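Local structure of haloacid dehalogenase-like hydrolase (Bacteroides thetaiotaomicron, 2RBK) at residues His19-Ser24 with Ser54-Arg59; Gly70-Val75 with Glu108-Ser113; Ala94-Lys99 with Pro152-Glu157; Lys190-Ile195 with Glu204-Phe209. The protein probably acts as a magnesium-dependent phosphatase of the haloacid dehalogenase superfamily, its active site holding a magnesium ion and a vanadate-type mimic of phosphoryl transfer. All blocks are in the same frame, centred on the assembly; numbering follows the deposited sequence.

Interactions 1 and 4 lie within the core domain, about 22 Å apart between centres. Interaction 1 fastens the short helix 54-58 to the loop before helix 23-34, and interaction 4 sets helix 188-199 on strand 206-210 of the central sheet. Interaction 3 lies on the far side of the chain's centre from both, in the cap domain, where helix 87-100 meets the end of strand 149-152. Interaction 2 joins core strand 72-75 to a cap turn and touches interaction 4 through Val75 and Ile195. Along the chain interactions 2 and 3 alternate their segments; otherwise the contacts follow in series, as expected for a cap inserted into the core.

Interaction 1 of 4, residues His19-Ser24 with Ser54-Arg59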
loop_
_atom_site.group_PDB
_atom_site.type_symbol
_atom_site.label_atom_id
_atom_site.label_comp_id
_atom_site.label_asym_id
_atom_site.label_seq_id
_atom_site.Cartn_x
_atom_site.Cartn_y
_atom_site.Cartn_z
ATOM N N HIS A 19 -10.415 7.399 10.852
ATOM C CA HIS A 19 -10.476 6.015 10.457
ATOM C C HIS A 19 -11.643 5.703 9.512
ATOM O O HIS A 19 -12.098 4.572 9.403
ATOM C CB HIS A 19 -10.455 5.044 11.641
ATOM C CG HIS A 19 -9.258 5.393 12.496
ATOM N ND1 HIS A 19 -7.947 5.216 12.095
ATOM C CD2 HIS A 19 -9.243 5.978 13.739
ATOM C CE1 HIS A 19 -7.164 5.652 13.094
ATOM N NE2 HIS A 19 -7.920 6.119 14.111
ATOM N N ARG A 20 -12.150 6.706 8.789
ATOM C CA ARG A 20 -13.213 6.612 7.858
ATOM C C ARG A 20 -12.857 7.243 6.508
ATOM O O ARG A 20 -12.006 8.122 6.424
ATOM C CB ARG A 20 -14.501 7.284 8.407
ATOM C CG ARG A 20 -14.891 6.761 9.799
ATOM C CD ARG A 20 -15.274 5.291 9.716
ATOM N NE ARG A 20 -16.370 4.989 8.754
ATOM C CZ ARG A 20 -17.643 4.934 9.048
ATOM N NH1 ARG A 20 -18.094 5.136 10.291
ATOM N NH2 ARG A 20 -18.481 4.655 8.065
ATOM N N ILE A 21 -13.590 6.832 5.518
ATOM C CA ILE A 21 -13.526 7.428 4.185
ATOM C C ILE A 21 -14.413 8.707 4.147
ATOM O O ILE A 21 -15.568 8.637 4.529
ATOM C CB ILE A 21 -13.982 6.468 3.105
ATOM C CG1 ILE A 21 -13.139 5.177 3.145
ATOM C CG2 ILE A 21 -13.943 7.127 1.740
ATOM C CD1 ILE A 21 -13.560 4.124 2.113
ATOM N N PRO A 22 -13.881 9.843 3.717
ATOM C CA PRO A 22 -14.723 11.051 3.614
ATOM C C PRO A 22 -15.926 10.759 2.712
ATOM O O PRO A 22 -15.848 10.121 1.663
ATOM C CB PRO A 22 -13.786 12.089 2.996
ATOM C CG PRO A 22 -12.419 11.633 3.454
ATOM C CD PRO A 22 -12.487 10.123 3.421
ATOM N N SER A 23 -17.034 11.363 3.090
ATOM C CA SER A 23 -18.238 11.237 2.285
ATOM C C SER A 23 -18.044 11.721 0.869
ATOM O O SER A 23 -18.567 11.120 -0.066
ATOM C CB SER A 23 -19.355 11.968 3.014
ATOM O OG SER A 23 -19.191 13.338 3.108
ATOM N N SER A 24 -17.300 12.791 0.688
ATOM C CA SER A 24 -17.111 13.311 -0.659
ATOM C C SER A 24 -16.230 12.398 -1.517
ATOM O O SER A 24 -16.333 12.455 -2.750
ATOM C CB SER A 24 -16.590 14.725 -0.678
ATOM O OG SER A 24 -15.283 14.756 -0.138
ATOM N N SER A 54 -15.122 -1.336 3.124
ATOM C CA SER A 54 -16.448 -1.886 2.854
ATOM C C SER A 54 -17.382 -0.911 2.178
ATOM O O SER A 54 -18.191 -1.318 1.388
ATOM C CB SER A 54 -17.085 -2.453 4.119
ATOM O OG SER A 54 -17.314 -1.469 5.079
ATOM N N GLU A 55 -17.275 0.367 2.473
ATOM C CA GLU A 55 -18.169 1.292 1.786
ATOM C C GLU A 55 -18.016 1.277 0.265
ATOM O O GLU A 55 -18.989 1.325 -0.525
ATOM C CB GLU A 55 -17.990 2.707 2.327
ATOM C CG GLU A 55 -18.358 2.778 3.795
ATOM C CD GLU A 55 -17.662 3.897 4.502
ATOM O OE1 GLU A 55 -16.434 4.018 4.336
ATOM O OE2 GLU A 55 -18.277 4.632 5.243
ATOM N N LEU A 56 -16.794 1.183 -0.173
ATOM C CA LEU A 56 -16.511 1.150 -1.596
ATOM C C LEU A 56 -16.830 -0.236 -2.193
ATOM O O LEU A 56 -17.345 -0.331 -3.300
ATOM C CB LEU A 56 -15.060 1.531 -1.907
ATOM C CG LEU A 56 -14.626 2.905 -1.432
ATOM C CD1 LEU A 56 -13.169 3.141 -1.730
ATOM C CD2 LEU A 56 -15.522 3.977 -2.065
ATOM N N GLN A 57 -16.447 -1.276 -1.421
ATOM C CA GLN A 57 -16.639 -2.645 -1.840
ATOM C C GLN A 57 -18.133 -3.014 -1.955
ATOM O O GLN A 57 -18.536 -3.625 -2.948
ATOM C CB GLN A 57 -15.953 -3.627 -0.900
ATOM C CG GLN A 57 -14.419 -3.456 -0.989
ATOM C CD GLN A 57 -13.729 -4.188 0.141
ATOM O OE1 GLN A 57 -14.224 -4.195 1.238
ATOM N NE2 GLN A 57 -12.532 -4.689 -0.171
ATOM N N ASP A 58 -18.906 -2.579 -0.976
ATOM C CA ASP A 58 -20.349 -2.903 -1.007
ATOM C C ASP A 58 -21.030 -2.138 -2.121
ATOM O O ASP A 58 -22.110 -2.553 -2.563
ATOM C CB ASP A 58 -20.957 -2.549 0.333
ATOM C CG ASP A 58 -20.515 -3.407 1.495
ATOM O OD1 ASP A 58 -19.880 -4.446 1.277
ATOM O OD2 ASP A 58 -20.782 -3.067 2.639
ATOM N N ARG A 59 -20.465 -1.029 -2.573
ATOM C CA ARG A 59 -20.967 -0.239 -3.702
ATOM C C ARG A 59 -20.419 -0.761 -5.019
ATOM O O ARG A 59 -20.749 -0.217 -6.078
ATOM C CB ARG A 59 -20.645 1.254 -3.502
ATOM C CG ARG A 59 -21.596 1.921 -2.550
ATOM C CD ARG A 59 -21.172 3.334 -2.144
ATOM N NE ARG A 59 -22.172 3.929 -1.260
ATOM C CZ ARG A 59 -23.243 4.566 -1.639
ATOM N NH1 ARG A 59 -23.534 4.763 -2.926
ATOM N NH2 ARG A 59 -24.065 5.028 -0.720
HETATM O O HOH W 1 -17.625 7.179 5.456
#
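A salt bridge above a small apolar patch joins the loop carrying Arg20 and Ile21 to Glu55 and Leu56 of helix 54-58, at the margin of the core domain. Arg20 NH2 donates to Glu55 OE2 at 2.8 Å, with an N-H...O angle of 152°. The carboxylate oxygen lies close to the guanidinium plane, at its edge, whereas the donor comes from above the carboxylate, 48° out of its plane. Only NH2 comes within bonding distance of the carboxylate, so the bridge is single-pronged. The arginine chain folds at chi2 (-65°) and again at chi3, which turns its end back toward the helix. A water adds a second grip on the same oxygen, donating to Glu55 OE2 at 2.6 Å and to the backbone Ile21 O at 2.7 Å, so the glutamate holds the Arg20 side chain directly and the main chain of the loop through the water.

In HAD enzymes the squiggle and flap follow the first strand of the core; the loop of Arg20 and Ile21 lies between that strand, 4-7, and helix 23-34, whose N-cap is Pro22. Beneath the charged pair, Ile21 CD1 reaches Leu56 CG at 3.9 Å and passes Glu55 OE1 at 3.6 Å, the isoleucine and glutamate chains running past each other in opposite directions. An alanine at Glu55 would remove the carboxylate and is likely to leave the Arg20 charge and the bridging water without their shared mate. Ile26 of helix 23-34 also packs against Ile21 and Glu55, and Leu29 covers Leu56.

Interaction 2 of 4, residues Gly70-Val75 with Glu108-Ser113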
loop_
_atom_site.group_PDB
_atom_site.type_symbol
_atom_site.label_atom_id
_atom_site.label_comp_id
_atom_site.label_asym_id
_atom_site.label_seq_id
_atom_site.Cartn_x
_atom_site.Cartn_y
_atom_site.Cartn_z
ATOM N N GLY A 70 2.542 -3.939 -4.635
ATOM C CA GLY A 70 2.760 -4.480 -5.969
ATOM C C GLY A 70 3.133 -5.912 -6.036
ATOM O O GLY A 70 3.122 -6.498 -7.147
ATOM N N ALA A 71 3.444 -6.542 -4.905
ATOM C CA ALA A 71 3.847 -7.949 -4.881
ATOM C C ALA A 71 2.680 -8.919 -5.009
ATOM O O ALA A 71 2.879 -10.133 -5.165
ATOM C CB ALA A 71 4.640 -8.277 -3.626
ATOM N N TYR A 72 1.424 -8.442 -4.992
ATOM C CA TYR A 72 0.291 -9.327 -5.126
ATOM C C TYR A 72 -0.872 -8.545 -5.755
ATOM O O TYR A 72 -1.461 -7.692 -5.072
ATOM C CB TYR A 72 -0.086 -9.982 -3.812
ATOM C CG TYR A 72 -1.043 -11.116 -3.944
ATOM C CD1 TYR A 72 -0.541 -12.385 -4.197
ATOM C CD2 TYR A 72 -2.390 -10.927 -3.773
ATOM C CE1 TYR A 72 -1.381 -13.456 -4.327
ATOM C CE2 TYR A 72 -3.230 -12.011 -3.895
ATOM C CZ TYR A 72 -2.743 -13.275 -4.163
ATOM O OH TYR A 72 -3.602 -14.362 -4.222
ATOM N N CYS A 73 -1.164 -8.783 -7.032
ATOM C CA CYS A 73 -2.123 -8.000 -7.767
ATOM C C CYS A 73 -3.215 -8.892 -8.324
ATOM O O CYS A 73 -2.901 -9.974 -8.852
ATOM C CB CYS A 73 -1.436 -7.269 -8.910
ATOM S SG CYS A 73 -0.111 -6.137 -8.421
ATOM N N PHE A 74 -4.476 -8.439 -8.247
ATOM C CA PHE A 74 -5.581 -9.268 -8.714
ATOM C C PHE A 74 -6.731 -8.394 -9.210
ATOM O O PHE A 74 -6.887 -7.249 -8.812
ATOM C CB PHE A 74 -6.045 -10.266 -7.650
ATOM C CG PHE A 74 -6.391 -9.646 -6.321
ATOM C CD1 PHE A 74 -7.713 -9.284 -6.013
ATOM C CD2 PHE A 74 -5.421 -9.431 -5.338
ATOM C CE1 PHE A 74 -8.017 -8.725 -4.766
ATOM C CE2 PHE A 74 -5.733 -8.912 -4.105
ATOM C CZ PHE A 74 -7.052 -8.561 -3.814
ATOM N N VAL A 75 -7.513 -8.994 -10.108
ATOM C CA VAL A 75 -8.662 -8.354 -10.739
ATOM C C VAL A 75 -9.802 -9.361 -10.588
ATOM O O VAL A 75 -9.755 -10.444 -11.159
ATOM C CB VAL A 75 -8.395 -8.028 -12.198
ATOM C CG1 VAL A 75 -9.667 -7.431 -12.863
ATOM C CG2 VAL A 75 -7.208 -7.078 -12.301
ATOM N N GLU A 108 2.187 -14.404 3.749
ATOM C CA GLU A 108 2.141 -15.419 2.710
ATOM C C GLU A 108 0.916 -15.140 1.854
ATOM O O GLU A 108 0.101 -14.281 2.149
ATOM C CB GLU A 108 2.047 -16.795 3.329
ATOM C CG GLU A 108 3.228 -17.149 4.230
ATOM C CD GLU A 108 2.887 -18.359 5.061
ATOM O OE1 GLU A 108 3.000 -19.512 4.657
ATOM O OE2 GLU A 108 2.414 -18.141 6.193
ATOM N N GLU A 109 0.762 -15.899 0.752
ATOM C CA GLU A 109 -0.385 -15.668 -0.113
ATOM C C GLU A 109 -1.719 -15.782 0.632
ATOM O O GLU A 109 -2.598 -14.965 0.399
ATOM C CB GLU A 109 -0.326 -16.667 -1.272
ATOM C CG GLU A 109 -1.409 -16.376 -2.276
ATOM C CD GLU A 109 -1.449 -17.141 -3.563
ATOM O OE1 GLU A 109 -0.813 -18.204 -3.646
ATOM O OE2 GLU A 109 -2.126 -16.664 -4.539
ATOM N N HIS A 110 -1.803 -16.817 1.470
ATOM C CA HIS A 110 -3.050 -17.110 2.174
ATOM C C HIS A 110 -2.898 -17.255 3.673
ATOM O O HIS A 110 -3.776 -17.835 4.351
ATOM C CB HIS A 110 -3.696 -18.401 1.625
ATOM C CG HIS A 110 -3.999 -18.378 0.191
ATOM N ND1 HIS A 110 -4.882 -17.464 -0.369
ATOM C CD2 HIS A 110 -3.525 -19.186 -0.790
ATOM C CE1 HIS A 110 -4.942 -17.716 -1.691
ATOM N NE2 HIS A 110 -4.133 -18.738 -1.964
ATOM N N ASN A 111 -1.882 -16.641 4.268
ATOM C CA ASN A 111 -1.736 -16.566 5.733
ATOM C C ASN A 111 -0.963 -15.320 6.064
ATOM O O ASN A 111 -0.211 -14.802 5.229
ATOM C CB ASN A 111 -1.048 -17.759 6.366
ATOM C CG ASN A 111 -1.874 -19.010 6.302
ATOM O OD1 ASN A 111 -2.779 -19.169 7.120
ATOM N ND2 ASN A 111 -1.524 -19.873 5.397
ATOM N N ILE A 112 -1.141 -14.856 7.274
ATOM C CA ILE A 112 -0.430 -13.706 7.805
ATOM C C ILE A 112 -0.056 -14.034 9.264
ATOM O O ILE A 112 -0.880 -14.583 9.982
ATOM C CB ILE A 112 -1.188 -12.377 7.661
ATOM C CG1 ILE A 112 -0.333 -11.182 8.055
ATOM C CG2 ILE A 112 -2.513 -12.385 8.393
ATOM C CD1 ILE A 112 -0.974 -9.790 7.752
ATOM N N SER A 113 1.155 -13.691 9.635
ATOM C CA SER A 113 1.667 -13.978 10.980
ATOM C C SER A 113 2.496 -12.845 11.497
ATOM O O SER A 113 3.067 -12.069 10.734
ATOM C CB SER A 113 2.558 -15.228 10.903
ATOM O OG SER A 113 1.990 -16.306 10.262
#
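Tyr72 and Glu109 face each other across a wide backbone gap, their CA atoms 8.1 Å apart, strand 72-75 on one side and the turn before strand 112-115 on the other. At the start of the strand a classic beta bulge sets two residues, Ala71 and Tyr72, opposite the single Thr67. With CG anti to the backbone N (chi1 -167°), the tyrosine sends its ring across the gap. Glu109 reaches out with an extended chain, and its OE2 accepts a hydrogen bond from Tyr72 OH at 2.8 Å, on the anti lone pair. That oxygen lies in the plane of the phenol ring, at its edge, while the carboxylate plane is turned 71° from the ring. Glu109 CG rests 3.6 Å from Tyr72 CE1, and it also sits over the centre of one face of the His110 ring. A phenylalanine in place of Tyr72 would probably leave Glu109 OE2 without its hydroxyl donor and the carboxylate freer to turn. The other oxygen, Glu109 OE1, forms a salt bridge with Lys82 of strand 78-82. Gripped by a hydroxyl on one oxygen and an ammonium on the other, the carboxylate probably stays ionised and pins this cap turn to the core sheet.

Interaction 3 of 4, residues Ala94-Lys99 with Pro152-Glu157; sequences AAFCEK and PFITEE
The helix turn that brings Phe96 and Cys97 against Pro152 and Ile154 is held by backbone bonds such as Glu98 N to Ala94 O at 3.0 Å; the contact across the segments is itself apolar. Cys97 SG approaches Pro152 CB at 3.7 Å, meeting the proline ring at one carbon. One residue earlier on the helix, Phe96 swings its ring out opposite its backbone N (chi1 176°), and its CE2 meets Ile154 CG2 at 4.1 Å. The methyl comes in at the edge of the ring, near its plane, and the two side chains lie aslant. Between Pro152 and Ile154, Phe153 is the centre of an inverse gamma turn, closed by a weak bond from Ile154 N to Pro152 O; the turn puts Pro152 and Ile154 on the helix and leads the Phe153 ring away, to Phe125 and Phe178. Thr155 then N-caps helix 156-162, its OG1 accepting from Glu158 N, and this helix also packs on Phe96. Cys104 of strand 104-107 lies against both Cys97 and Pro152. The arrangement belongs to an alpha/beta cap domain, consistent with the Cof-type HAD family: a helix laid on an antiparallel sheet, here where strand 149-152 ends.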
loop_
_atom_site.group_PDB
_atom_site.type_symbol
_atom_site.label_atom_id
_atom_site.label_comp_id
_atom_site.label_asym_id
_atom_site.label_seq_id
_atom_site.Cartn_x
_atom_site.Cartn_y
_atom_site.Cartn_z
ATOM N N ALA A 94 14.456 -12.068 9.519
ATOM C CA ALA A 94 13.988 -12.726 10.741
ATOM C C ALA A 94 15.112 -12.757 11.789
ATOM O O ALA A 94 14.839 -12.468 12.963
ATOM C CB ALA A 94 13.513 -14.131 10.434
ATOM N N ALA A 95 16.325 -13.065 11.405
ATOM C CA ALA A 95 17.432 -13.120 12.343
ATOM C C ALA A 95 17.686 -11.734 12.905
ATOM O O ALA A 95 17.964 -11.591 14.103
ATOM C CB ALA A 95 18.677 -13.681 11.658
ATOM N N PHE A 96 17.679 -10.696 12.087
ATOM C CA PHE A 96 17.956 -9.329 12.494
ATOM C C PHE A 96 16.927 -8.888 13.515
ATOM O O PHE A 96 17.244 -8.385 14.557
ATOM C CB PHE A 96 17.957 -8.392 11.286
ATOM C CG PHE A 96 18.156 -6.932 11.642
ATOM C CD1 PHE A 96 19.447 -6.476 11.851
ATOM C CD2 PHE A 96 17.104 -6.061 11.792
ATOM C CE1 PHE A 96 19.668 -5.135 12.191
ATOM C CE2 PHE A 96 17.331 -4.726 12.121
ATOM C CZ PHE A 96 18.617 -4.293 12.322
ATOM N N CYS A 97 15.655 -9.092 13.159
ATOM C CA CYS A 97 14.586 -8.659 14.073
ATOM C C CYS A 97 14.612 -9.395 15.402
ATOM O O CYS A 97 14.419 -8.791 16.477
ATOM C CB CYS A 97 13.200 -8.767 13.463
ATOM S SG CYS A 97 12.954 -7.617 12.070
ATOM N N GLU A 98 14.868 -10.711 15.354
ATOM C CA GLU A 98 14.927 -11.456 16.599
ATOM C C GLU A 98 16.090 -10.985 17.461
ATOM O O GLU A 98 15.933 -10.805 18.690
ATOM C CB GLU A 98 15.067 -12.965 16.283
ATOM C CG GLU A 98 15.017 -13.829 17.530
ATOM C CD GLU A 98 14.903 -15.312 17.372
ATOM O OE1 GLU A 98 14.990 -15.970 16.326
ATOM O OE2 GLU A 98 14.686 -15.880 18.496
ATOM N N LYS A 99 17.249 -10.771 16.866
ATOM C CA LYS A 99 18.415 -10.284 17.605
ATOM C C LYS A 99 18.208 -8.910 18.213
ATOM O O LYS A 99 18.616 -8.585 19.341
ATOM C CB LYS A 99 19.616 -10.273 16.643
ATOM C CG LYS A 99 20.909 -9.636 17.164
ATOM C CD LYS A 99 22.029 -9.477 16.110
ATOM C CE LYS A 99 21.708 -8.295 15.169
ATOM N NZ LYS A 99 21.972 -8.566 13.725
ATOM N N PRO A 152 8.835 -5.388 9.052
ATOM C CA PRO A 152 9.581 -5.205 10.299
ATOM C C PRO A 152 9.308 -3.855 10.932
ATOM O O PRO A 152 9.192 -2.829 10.273
ATOM C CB PRO A 152 11.072 -5.281 9.828
ATOM C CG PRO A 152 10.989 -4.747 8.434
ATOM C CD PRO A 152 9.727 -5.305 7.863
ATOM N N PHE A 153 9.214 -3.863 12.286
ATOM C CA PHE A 153 8.974 -2.654 13.052
ATOM C C PHE A 153 10.348 -2.092 13.413
ATOM O O PHE A 153 10.846 -2.172 14.542
ATOM C CB PHE A 153 8.110 -2.967 14.287
ATOM C CG PHE A 153 6.672 -3.130 13.909
ATOM C CD1 PHE A 153 6.314 -4.282 13.203
ATOM C CD2 PHE A 153 5.648 -2.225 14.144
ATOM C CE1 PHE A 153 5.010 -4.476 12.818
ATOM C CE2 PHE A 153 4.323 -2.416 13.765
ATOM C CZ PHE A 153 4.012 -3.563 13.043
ATOM N N ILE A 154 11.031 -1.531 12.383
ATOM C CA ILE A 154 12.413 -0.990 12.496
ATOM C C ILE A 154 12.415 0.475 12.182
ATOM O O ILE A 154 11.656 0.941 11.341
ATOM C CB ILE A 154 13.365 -1.754 11.544
ATOM C CG1 ILE A 154 12.912 -1.776 10.080
ATOM C CG2 ILE A 154 13.568 -3.157 12.142
ATOM C CD1 ILE A 154 13.920 -2.415 9.164
ATOM N N THR A 155 13.317 1.191 12.876
ATOM C CA THR A 155 13.565 2.589 12.577
ATOM C C THR A 155 14.349 2.717 11.262
ATOM O O THR A 155 14.884 1.733 10.779
ATOM C CB THR A 155 14.394 3.271 13.688
ATOM O OG1 THR A 155 15.690 2.610 13.719
ATOM C CG2 THR A 155 13.826 3.194 15.077
ATOM N N GLU A 156 14.520 3.972 10.772
ATOM C CA GLU A 156 15.384 4.230 9.585
ATOM C C GLU A 156 16.818 3.823 9.890
ATOM O O GLU A 156 17.493 3.265 9.023
ATOM C CB GLU A 156 15.187 5.679 9.199
ATOM C CG GLU A 156 13.785 6.012 8.683
ATOM C CD GLU A 156 13.824 7.370 8.005
ATOM O OE1 GLU A 156 14.569 7.523 7.015
ATOM O OE2 GLU A 156 13.094 8.265 8.434
ATOM N N GLU A 157 17.318 4.107 11.130
ATOM C CA GLU A 157 18.678 3.698 11.500
ATOM C C GLU A 157 18.794 2.177 11.419
ATOM O O GLU A 157 19.743 1.631 10.881
ATOM C CB GLU A 157 18.982 4.239 12.902
ATOM C CG GLU A 157 20.175 3.756 13.659
ATOM C CD GLU A 157 20.302 4.609 14.903
ATOM O OE1 GLU A 157 21.224 5.396 15.054
ATOM O OE2 GLU A 157 19.393 4.487 15.770
#

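Interaction 4 of 4, residues Lys190-Ile195 with Glu204-Phe209; sequences KGIDEI and EETMSF
Van der Waals contact comes entirely from Ile192, whose two branches touch Thr206 and Ser208, residues that point to the same face of strand 206-210. Its CG2 meets Thr206 CG2 methyl to methyl at 4.3 Å, and its CD1 reaches Ser208 CB at 4.4 Å, both loose contacts. The chain is stretched at chi2 (-179°), which carries CD1 well out from the helix toward the serine.

This is the helix-on-sheet layering of the Rossmann-like HAD core: helix 188-199 starts at Lys188, which lines the vanadate pocket, and strand 206-210 runs directly into Asp211, a magnesium ligand.

Hydrogen bonds hold the polar ends of the strand residues. Thr206 OG1 pairs with Leu203 O and with Ala223 N, and Ser208 OG with Met218 O, so both buried hydroxyls are satisfied by backbone while their carbons face Ile192.

Charged pairing runs along the helix. Lys190 NZ donates to Glu194 OE2, one turn on, at 2.7 Å, from the anti side and 26° out of the carboxylate plane. Glu194 OE1 bridges to Arg197 NE, and Lys190 makes a cation-pi contact with Tyr81.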
loop_
_atom_site.group_PDB
_atom_site.type_symbol
_atom_site.label_atom_id
_atom_site.label_comp_id
_atom_site.label_asym_id
_atom_site.label_seq_id
_atom_site.Cartn_x
_atom_site.Cartn_y
_atom_site.Cartn_z
ATOM N N LYS A 190 5.131 -1.080 -10.201
ATOM C CA LYS A 190 4.960 -2.402 -10.830
ATOM C C LYS A 190 3.509 -2.773 -10.869
ATOM O O LYS A 190 3.000 -3.324 -11.855
ATOM C CB LYS A 190 5.762 -3.454 -10.033
ATOM C CG LYS A 190 5.526 -4.916 -10.412
ATOM C CD LYS A 190 5.886 -5.245 -11.800
ATOM C CE LYS A 190 6.027 -6.777 -11.978
ATOM N NZ LYS A 190 6.292 -7.170 -13.396
ATOM N N GLY A 191 2.783 -2.507 -9.766
ATOM C CA GLY A 191 1.369 -2.799 -9.729
ATOM C C GLY A 191 0.598 -2.061 -10.831
ATOM O O GLY A 191 -0.246 -2.663 -11.489
ATOM N N ILE A 192 0.904 -0.775 -11.019
ATOM C CA ILE A 192 0.253 -0.048 -12.093
ATOM C C ILE A 192 0.491 -0.715 -13.415
ATOM O O ILE A 192 -0.405 -0.929 -14.213
ATOM C CB ILE A 192 0.714 1.441 -12.133
ATOM C CG1 ILE A 192 0.101 2.181 -10.941
ATOM C CG2 ILE A 192 0.350 2.064 -13.462
ATOM C CD1 ILE A 192 0.450 3.663 -10.850
ATOM N N ASP A 193 1.757 -1.086 -13.673
ATOM C CA ASP A 193 2.098 -1.704 -14.953
ATOM C C ASP A 193 1.303 -2.982 -15.172
ATOM O O ASP A 193 0.839 -3.244 -16.270
ATOM C CB ASP A 193 3.588 -2.002 -15.001
ATOM C CG ASP A 193 4.458 -0.777 -15.128
ATOM O OD1 ASP A 193 3.899 0.299 -15.501
ATOM O OD2 ASP A 193 5.673 -0.938 -14.865
ATOM N N GLU A 194 1.157 -3.791 -14.128
ATOM C CA GLU A 194 0.424 -5.066 -14.258
ATOM C C GLU A 194 -1.051 -4.831 -14.499
ATOM O O GLU A 194 -1.659 -5.467 -15.353
ATOM C CB GLU A 194 0.695 -5.932 -13.029
ATOM C CG GLU A 194 2.151 -6.385 -12.937
ATOM C CD GLU A 194 2.567 -7.283 -14.071
ATOM O OE1 GLU A 194 1.698 -8.022 -14.594
ATOM O OE2 GLU A 194 3.765 -7.257 -14.448
ATOM N N ILE A 195 -1.650 -3.905 -13.756
ATOM C CA ILE A 195 -3.064 -3.630 -13.945
ATOM C C ILE A 195 -3.330 -3.093 -15.356
ATOM O O ILE A 195 -4.251 -3.544 -16.026
ATOM C CB ILE A 195 -3.568 -2.642 -12.898
ATOM C CG1 ILE A 195 -3.629 -3.294 -11.479
ATOM C CG2 ILE A 195 -4.887 -1.974 -13.277
ATOM C CD1 ILE A 195 -4.776 -4.265 -11.280
ATOM N N GLU A 204 0.071 6.598 -20.151
ATOM C CA GLU A 204 -0.266 8.005 -20.319
ATOM C C GLU A 204 -1.710 8.292 -19.957
ATOM O O GLU A 204 -2.117 9.479 -19.927
ATOM C CB GLU A 204 0.080 8.396 -21.778
ATOM C CG GLU A 204 1.517 8.319 -22.233
ATOM C CD GLU A 204 2.279 7.007 -22.074
ATOM O OE1 GLU A 204 1.619 6.024 -22.551
ATOM O OE2 GLU A 204 3.385 7.078 -21.356
ATOM N N GLU A 205 -2.517 7.286 -19.631
ATOM C CA GLU A 205 -3.925 7.380 -19.260
ATOM C C GLU A 205 -4.155 7.080 -17.790
ATOM O O GLU A 205 -5.271 6.743 -17.378
ATOM C CB GLU A 205 -4.731 6.432 -20.151
ATOM C CG GLU A 205 -4.655 6.703 -21.635
ATOM C CD GLU A 205 -5.212 5.587 -22.528
ATOM O OE1 GLU A 205 -5.782 5.947 -23.591
ATOM O OE2 GLU A 205 -5.112 4.328 -22.258
ATOM N N THR A 206 -3.108 7.161 -16.950
ATOM C CA THR A 206 -3.195 6.808 -15.540
ATOM C C THR A 206 -3.108 8.027 -14.628
ATOM O O THR A 206 -2.436 9.020 -14.949
ATOM C CB THR A 206 -2.084 5.825 -15.153
ATOM O OG1 THR A 206 -0.789 6.395 -15.343
ATOM C CG2 THR A 206 -2.207 4.535 -15.959
ATOM N N MET A 207 -3.710 7.911 -13.457
ATOM C CA MET A 207 -3.623 8.907 -12.405
ATOM C C MET A 207 -3.493 8.169 -11.080
ATOM O O MET A 207 -4.258 7.227 -10.821
ATOM C CB MET A 207 -4.872 9.783 -12.398
ATOM C CG MET A 207 -4.851 10.927 -11.373
ATOM S SD MET A 207 -6.300 11.989 -11.467
ATOM C CE MET A 207 -5.931 12.883 -12.978
ATOM N N SER A 208 -2.580 8.608 -10.232
ATOM C CA SER A 208 -2.375 7.987 -8.921
ATOM C C SER A 208 -2.553 9.038 -7.821
ATOM O O SER A 208 -2.385 10.247 -8.046
ATOM C CB SER A 208 -1.000 7.342 -8.844
ATOM O OG SER A 208 0.001 8.322 -8.985
ATOM N N PHE A 209 -2.889 8.553 -6.620
ATOM C CA PHE A 209 -3.189 9.343 -5.454
ATOM C C PHE A 209 -2.493 8.739 -4.253
ATOM O O PHE A 209 -2.688 7.546 -3.993
ATOM C CB PHE A 209 -4.690 9.392 -5.177
ATOM C CG PHE A 209 -5.554 9.921 -6.302
ATOM C CD1 PHE A 209 -5.858 9.131 -7.399
ATOM C CD2 PHE A 209 -6.096 11.191 -6.251
ATOM C CE1 PHE A 209 -6.675 9.584 -8.399
ATOM C CE2 PHE A 209 -6.906 11.661 -7.274
ATOM C CZ PHE A 209 -7.214 10.859 -8.353
#